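Side-chain contacts in magnesium and cobalt efflux protein CorC (Neisseria meningitidis, PDB 2PLI), which probably takes part in magnesium and cobalt transport, the chain here being its transporter-associated domain, which binds zinc in the crystal: residues Ile12-Val15 against Arg19-Ile22; Gln53-Leu58 against Glu63-Gly68. All blocks are in the same frame, centred on the assembly; numbering follows the deposited sequence.

Interaction 1. Residues Ile12-Val15 against Arg19-Ile22; sequences IHAV and RWRI. With ZN (zinc ion), chain G.
The first beta hairpin of the transporter-associated domain pairs the outermost strand 12-14 with the start of strand 19-23, and H13 and R21 form its antiparallel hydrogen-bonded pair. H13 N gives to R21 O at 2.9 Å, nearly straight at the hydrogen (166°), and R21 N returns a bond to H13 O at 2.8 Å. A third backbone bond, V15 N to R19 O at 3.0 Å, is more bent, where the chain turns its corner.

I12, A14, W20 and I22 share the face that helix 28-35 packs against, and apolar groups suit that buried side. I12 and I22 lie side by side, I12 CG2 meeting I22 CG1 at 4.1 Å. W20 places CG anti to its carbonyl carbon (chi1 -55°), which brings the pyrrole corner CD1 to 3.8 Å from A14 CB; the small methyl leaves room for the indole. F34 and F35 meet the indole edge-to-face, and F34 of the second subunit packs on A14.

The other face is polar. H13 and R21 run alongside each other in the same direction, with R21 NH1 near the plane of the imidazole at its CD2 edge and the two flat groups turned 26° apart. V15 CG1 rests over one face of the R21 guanidinium, offset toward its rim, a methyl laid on a flat cation. The other methyl, V15 CG2, touches R19 CB at 3.7 Å.

Histidine suits its place because both ring nitrogens are used: ND1 is hydrogen-bonded to D10 OD2, which positions the ring, while NE2 binds a zinc ion at 2.0 Å, with two waters also on the metal and the oxygen of one lying in the imidazole plane.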
loop_
_atom_site.group_PDB
_atom_site.type_symbol
_atom_site.label_atom_id
_atom_site.label_comp_id
_atom_site.label_asym_id
_atom_site.label_seq_id
_atom_site.Cartn_x
_atom_site.Cartn_y
_atom_site.Cartn_z
ATOM N N ILE A 12 -0.408 -7.218 2.421
ATOM C CA ILE A 12 -1.466 -7.645 3.340
ATOM C C ILE A 12 -2.614 -8.112 2.480
ATOM O O ILE A 12 -3.332 -7.272 1.933
ATOM C CB ILE A 12 -1.952 -6.504 4.279
ATOM C CG1 ILE A 12 -0.806 -5.871 5.065
ATOM C CG2 ILE A 12 -3.033 -7.018 5.247
ATOM C CD1 ILE A 12 -1.196 -4.665 5.906
ATOM N N HIS A 13 -2.767 -9.424 2.340
ATOM C CA HIS A 13 -3.665 -9.998 1.335
ATOM C C HIS A 13 -4.843 -10.631 1.997
ATOM O O HIS A 13 -4.676 -11.539 2.779
ATOM C CB HIS A 13 -2.929 -11.054 0.565
ATOM C CG HIS A 13 -3.747 -11.653 -0.509
ATOM N ND1 HIS A 13 -4.320 -10.889 -1.510
ATOM C CD2 HIS A 13 -4.092 -12.934 -0.749
ATOM C CE1 HIS A 13 -5.023 -11.688 -2.299
ATOM N NE2 HIS A 13 -4.897 -12.927 -1.852
ATOM N N ALA A 14 -6.039 -10.171 1.698
ATOM C CA ALA A 14 -7.203 -10.792 2.297
ATOM C C ALA A 14 -7.488 -12.095 1.564
ATOM O O ALA A 14 -7.877 -12.055 0.401
ATOM C CB ALA A 14 -8.414 -9.867 2.211
ATOM N N VAL A 15 -7.362 -13.216 2.252
ATOM C CA VAL A 15 -7.671 -14.501 1.669
ATOM C C VAL A 15 -9.169 -14.766 1.703
ATOM O O VAL A 15 -9.702 -15.582 0.916
ATOM C CB VAL A 15 -6.881 -15.642 2.338
ATOM C CG1 VAL A 15 -5.371 -15.425 2.169
ATOM C CG2 VAL A 15 -7.208 -15.780 3.785
ATOM N N ARG A 19 -9.652 -12.682 7.122
ATOM C CA ARG A 19 -8.391 -13.389 7.326
ATOM C C ARG A 19 -7.402 -12.884 6.304
ATOM O O ARG A 19 -7.744 -12.715 5.148
ATOM C CB ARG A 19 -8.628 -14.873 7.127
ATOM C CG ARG A 19 -7.613 -15.723 7.739
ATOM C CD ARG A 19 -8.336 -16.985 8.247
ATOM N NE ARG A 19 -7.366 -17.996 8.502
ATOM C CZ ARG A 19 -6.992 -18.920 7.638
ATOM N NH1 ARG A 19 -7.573 -19.065 6.451
ATOM N NH2 ARG A 19 -6.060 -19.729 8.020
ATOM N N TRP A 20 -6.179 -12.638 6.756
ATOM C CA TRP A 20 -5.177 -12.000 5.942
ATOM C C TRP A 20 -3.842 -12.724 5.956
ATOM O O TRP A 20 -3.328 -13.067 7.027
ATOM C CB TRP A 20 -4.947 -10.560 6.444
ATOM C CG TRP A 20 -6.198 -9.783 6.503
ATOM C CD1 TRP A 20 -6.747 -9.063 5.495
ATOM C CD2 TRP A 20 -7.094 -9.660 7.618
ATOM N NE1 TRP A 20 -7.941 -8.509 5.892
ATOM C CE2 TRP A 20 -8.189 -8.881 7.185
ATOM C CE3 TRP A 20 -7.096 -10.139 8.933
ATOM C CZ2 TRP A 20 -9.255 -8.564 8.022
ATOM C CZ3 TRP A 20 -8.196 -9.830 9.767
ATOM C CH2 TRP A 20 -9.236 -9.049 9.303
ATOM N N ARG A 21 -3.251 -12.904 4.783
ATOM C CA ARG A 21 -1.906 -13.429 4.712
ATOM C C ARG A 21 -0.973 -12.244 4.586
ATOM O O ARG A 21 -1.175 -11.397 3.687
ATOM C CB ARG A 21 -1.742 -14.356 3.515
ATOM C CG ARG A 21 -0.356 -15.017 3.542
ATOM C CD ARG A 21 -0.137 -15.932 2.329
ATOM N NE ARG A 21 -1.131 -16.972 2.216
ATOM C CZ ARG A 21 -2.072 -17.026 1.268
ATOM N NH1 ARG A 21 -2.164 -16.084 0.318
ATOM N NH2 ARG A 21 -2.934 -18.025 1.272
ATOM N N ILE A 22 0.011 -12.152 5.479
ATOM C CA ILE A 22 0.819 -10.931 5.568
ATOM C C ILE A 22 2.317 -11.232 5.401
ATOM O O ILE A 22 2.873 -12.078 6.104
ATOM C CB ILE A 22 0.598 -10.245 6.959
ATOM C CG1 ILE A 22 -0.881 -9.923 7.181
ATOM C CG2 ILE A 22 1.438 -8.957 7.087
ATOM C CD1 ILE A 22 -1.206 -9.242 8.512
HETATM ZN ZN ZN G . -5.502 -14.638 -2.754
HETATM O O HOH W 1 -4.475 -14.428 -4.524
HETATM O O HOH W 2 -5.260 -16.124 -1.360
#

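Interaction 2. Residues Gln53-Leu58 against Glu63-Gly68; sequences QELGHL and EKVLIG. With ZN (zinc ion), chain F.
H57 and E63 hold one zinc ion between them, their side chains coming from opposite directions and their bonds meeting at the metal at a wide bent angle, about 115°. H57 NE2 and E63 OE2 each bind the metal at 2.0 Å, E63 OE1 lies farther from the zinc at 2.7 Å, and a water is also bound. The ring and carboxylate planes stand 31° apart. H57 swings CG between its backbone N and carbonyl carbon (chi1 64°), bringing the ring's far end toward E63; a weak hydrogen bond from H57 ND1 to L55 O may help set the ring's rotation. E63 OE2 also accepts from V60 N.

Apolar contacts continue the seam between the end of helix 47-55 and strand 64-67. L55 crosses V65, its CD2 reaching V65 CB at 3.8 Å and lying against K64 O. The aliphatic part of E54 joins in: CB meets V65 CG2, and CG meets I67 CD1 at 3.9 Å. G56, just past the helix, takes a positive phi, which glycine tolerates readily.

With zinc on NE2 and a donor role at ND1, the imidazole is consistent with a neutral ligand, and the carboxylate would offset part of the metal's charge.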
loop_
_atom_site.group_PDB
_atom_site.type_symbol
_atom_site.label_atom_id
_atom_site.label_comp_id
_atom_site.label_asym_id
_atom_site.label_seq_id
_atom_site.Cartn_x
_atom_site.Cartn_y
_atom_site.Cartn_z
ATOM N N GLN A 53 9.700 -10.026 18.493
ATOM C CA GLN A 53 9.796 -9.309 19.790
ATOM C C GLN A 53 8.840 -9.890 20.818
ATOM O O GLN A 53 9.235 -10.149 21.949
ATOM C CB GLN A 53 9.566 -7.808 19.627
ATOM C CG GLN A 53 9.331 -6.978 20.942
ATOM C CD GLN A 53 8.718 -5.603 20.642
ATOM O OE1 GLN A 53 9.283 -4.826 19.867
ATOM N NE2 GLN A 53 7.504 -5.345 21.164
ATOM N N GLU A 54 7.587 -10.074 20.432
ATOM C CA GLU A 54 6.549 -10.516 21.365
ATOM C C GLU A 54 6.682 -11.984 21.739
ATOM O O GLU A 54 6.381 -12.351 22.878
ATOM C CB GLU A 54 5.174 -10.295 20.796
ATOM C CG GLU A 54 4.819 -8.827 20.628
ATOM C CD GLU A 54 4.519 -8.140 21.945
ATOM O OE1 GLU A 54 3.891 -8.753 22.835
ATOM O OE2 GLU A 54 4.919 -6.975 22.088
ATOM N N LEU A 55 7.122 -12.819 20.802
ATOM C CA LEU A 55 7.428 -14.234 21.123
ATOM C C LEU A 55 8.764 -14.444 21.824
ATOM O O LEU A 55 8.941 -15.468 22.519
ATOM C CB LEU A 55 7.393 -15.132 19.895
ATOM C CG LEU A 55 5.993 -15.387 19.373
ATOM C CD1 LEU A 55 5.987 -16.107 17.985
ATOM C CD2 LEU A 55 5.167 -16.179 20.380
ATOM N N GLY A 56 9.710 -13.533 21.628
ATOM C CA GLY A 56 11.034 -13.639 22.251
ATOM C C GLY A 56 12.110 -14.321 21.440
ATOM O O GLY A 56 13.274 -14.365 21.854
ATOM N N HIS A 57 11.728 -14.873 20.285
ATOM C CA HIS A 57 12.637 -15.674 19.468
ATOM C C HIS A 57 12.083 -15.803 18.081
ATOM O O HIS A 57 10.943 -15.407 17.846
ATOM C CB HIS A 57 12.788 -17.062 20.069
ATOM C CG HIS A 57 11.504 -17.866 20.081
ATOM N ND1 HIS A 57 10.493 -17.659 21.002
ATOM C CD2 HIS A 57 11.105 -18.915 19.317
ATOM C CE1 HIS A 57 9.522 -18.537 20.788
ATOM N NE2 HIS A 57 9.864 -19.311 19.770
ATOM N N LEU A 58 12.928 -16.288 17.161
ATOM C CA LEU A 58 12.493 -16.589 15.793
ATOM C C LEU A 58 11.604 -17.826 15.833
ATOM O O LEU A 58 12.080 -18.914 16.146
ATOM C CB LEU A 58 13.718 -16.852 14.917
ATOM C CG LEU A 58 13.443 -17.343 13.486
ATOM C CD1 LEU A 58 12.615 -16.320 12.750
ATOM C CD2 LEU A 58 14.756 -17.611 12.758
ATOM N N GLU A 63 3.395 -21.346 15.220
ATOM C CA GLU A 63 3.392 -20.556 16.463
ATOM C C GLU A 63 2.474 -19.357 16.322
ATOM O O GLU A 63 2.351 -18.789 15.242
ATOM C CB GLU A 63 4.768 -20.071 16.860
ATOM C CG GLU A 63 5.681 -21.150 17.136
ATOM C CD GLU A 63 6.885 -20.707 17.950
ATOM O OE1 GLU A 63 6.735 -20.052 19.044
ATOM O OE2 GLU A 63 7.957 -21.026 17.459
ATOM N N LYS A 64 1.789 -19.025 17.401
ATOM C CA LYS A 64 0.860 -17.920 17.378
ATOM C C LYS A 64 1.171 -16.923 18.473
ATOM O O LYS A 64 1.706 -17.286 19.554
ATOM C CB LYS A 64 -0.576 -18.383 17.461
ATOM C CG LYS A 64 -1.057 -18.882 18.764
ATOM C CD LYS A 64 -2.619 -19.078 18.701
ATOM C CE LYS A 64 -3.258 -19.043 20.076
ATOM N NZ LYS A 64 -4.738 -19.391 20.038
ATOM N N VAL A 65 0.806 -15.678 18.188
ATOM C CA VAL A 65 0.892 -14.611 19.159
ATOM C C VAL A 65 -0.262 -13.628 19.008
ATOM O O VAL A 65 -0.637 -13.251 17.897
ATOM C CB VAL A 65 2.312 -13.941 19.155
ATOM C CG1 VAL A 65 2.541 -13.253 17.873
ATOM C CG2 VAL A 65 2.495 -13.046 20.360
ATOM N N LEU A 66 -0.852 -13.248 20.138
ATOM C CA LEU A 66 -1.860 -12.186 20.167
ATOM C C LEU A 66 -1.203 -10.845 20.460
ATOM O O LEU A 66 -0.516 -10.691 21.480
ATOM C CB LEU A 66 -2.913 -12.454 21.264
ATOM C CG LEU A 66 -3.684 -13.767 21.231
ATOM C CD1 LEU A 66 -5.027 -13.616 21.980
ATOM C CD2 LEU A 66 -3.900 -14.253 19.828
ATOM N N ILE A 67 -1.419 -9.869 19.587
ATOM C CA ILE A 67 -0.884 -8.529 19.815
ATOM C C ILE A 67 -2.028 -7.561 19.581
ATOM O O ILE A 67 -2.553 -7.447 18.475
ATOM C CB ILE A 67 0.267 -8.165 18.860
ATOM C CG1 ILE A 67 1.234 -9.342 18.662
ATOM C CG2 ILE A 67 0.964 -6.886 19.367
ATOM C CD1 ILE A 67 2.364 -9.060 17.633
ATOM N N GLY A 68 -2.437 -6.871 20.635
ATOM C CA GLY A 68 -3.612 -6.042 20.506
ATOM C C GLY A 68 -4.768 -6.964 20.154
ATOM O O GLY A 68 -4.922 -8.057 20.741
HETATM ZN ZN ZN F . 9.198 -21.109 19.081
HETATM O O HOH W 3 11.003 -22.286 18.152
#

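Overall arrangement
From the N terminus, interaction 1 comes first, closing the short turn between strands 12-14 and 19-23. The chain then passes through helix 28-35 and helix 47-55 before interaction 2 closes the loop that leads from the second helix into strand 64-67. The two are in series, neither nested nor crossed. In the antiparallel sheet, strands 12-14 and 64-67 are the outermost of this chain, with 19-23, 82-89 and 70-77 between them. Interaction 1 is thus strand-to-strand pairing at one side, and interaction 2 fastens a helix end to the other. Their centres lie 18 Å apart, on opposite sides of the chain's centre.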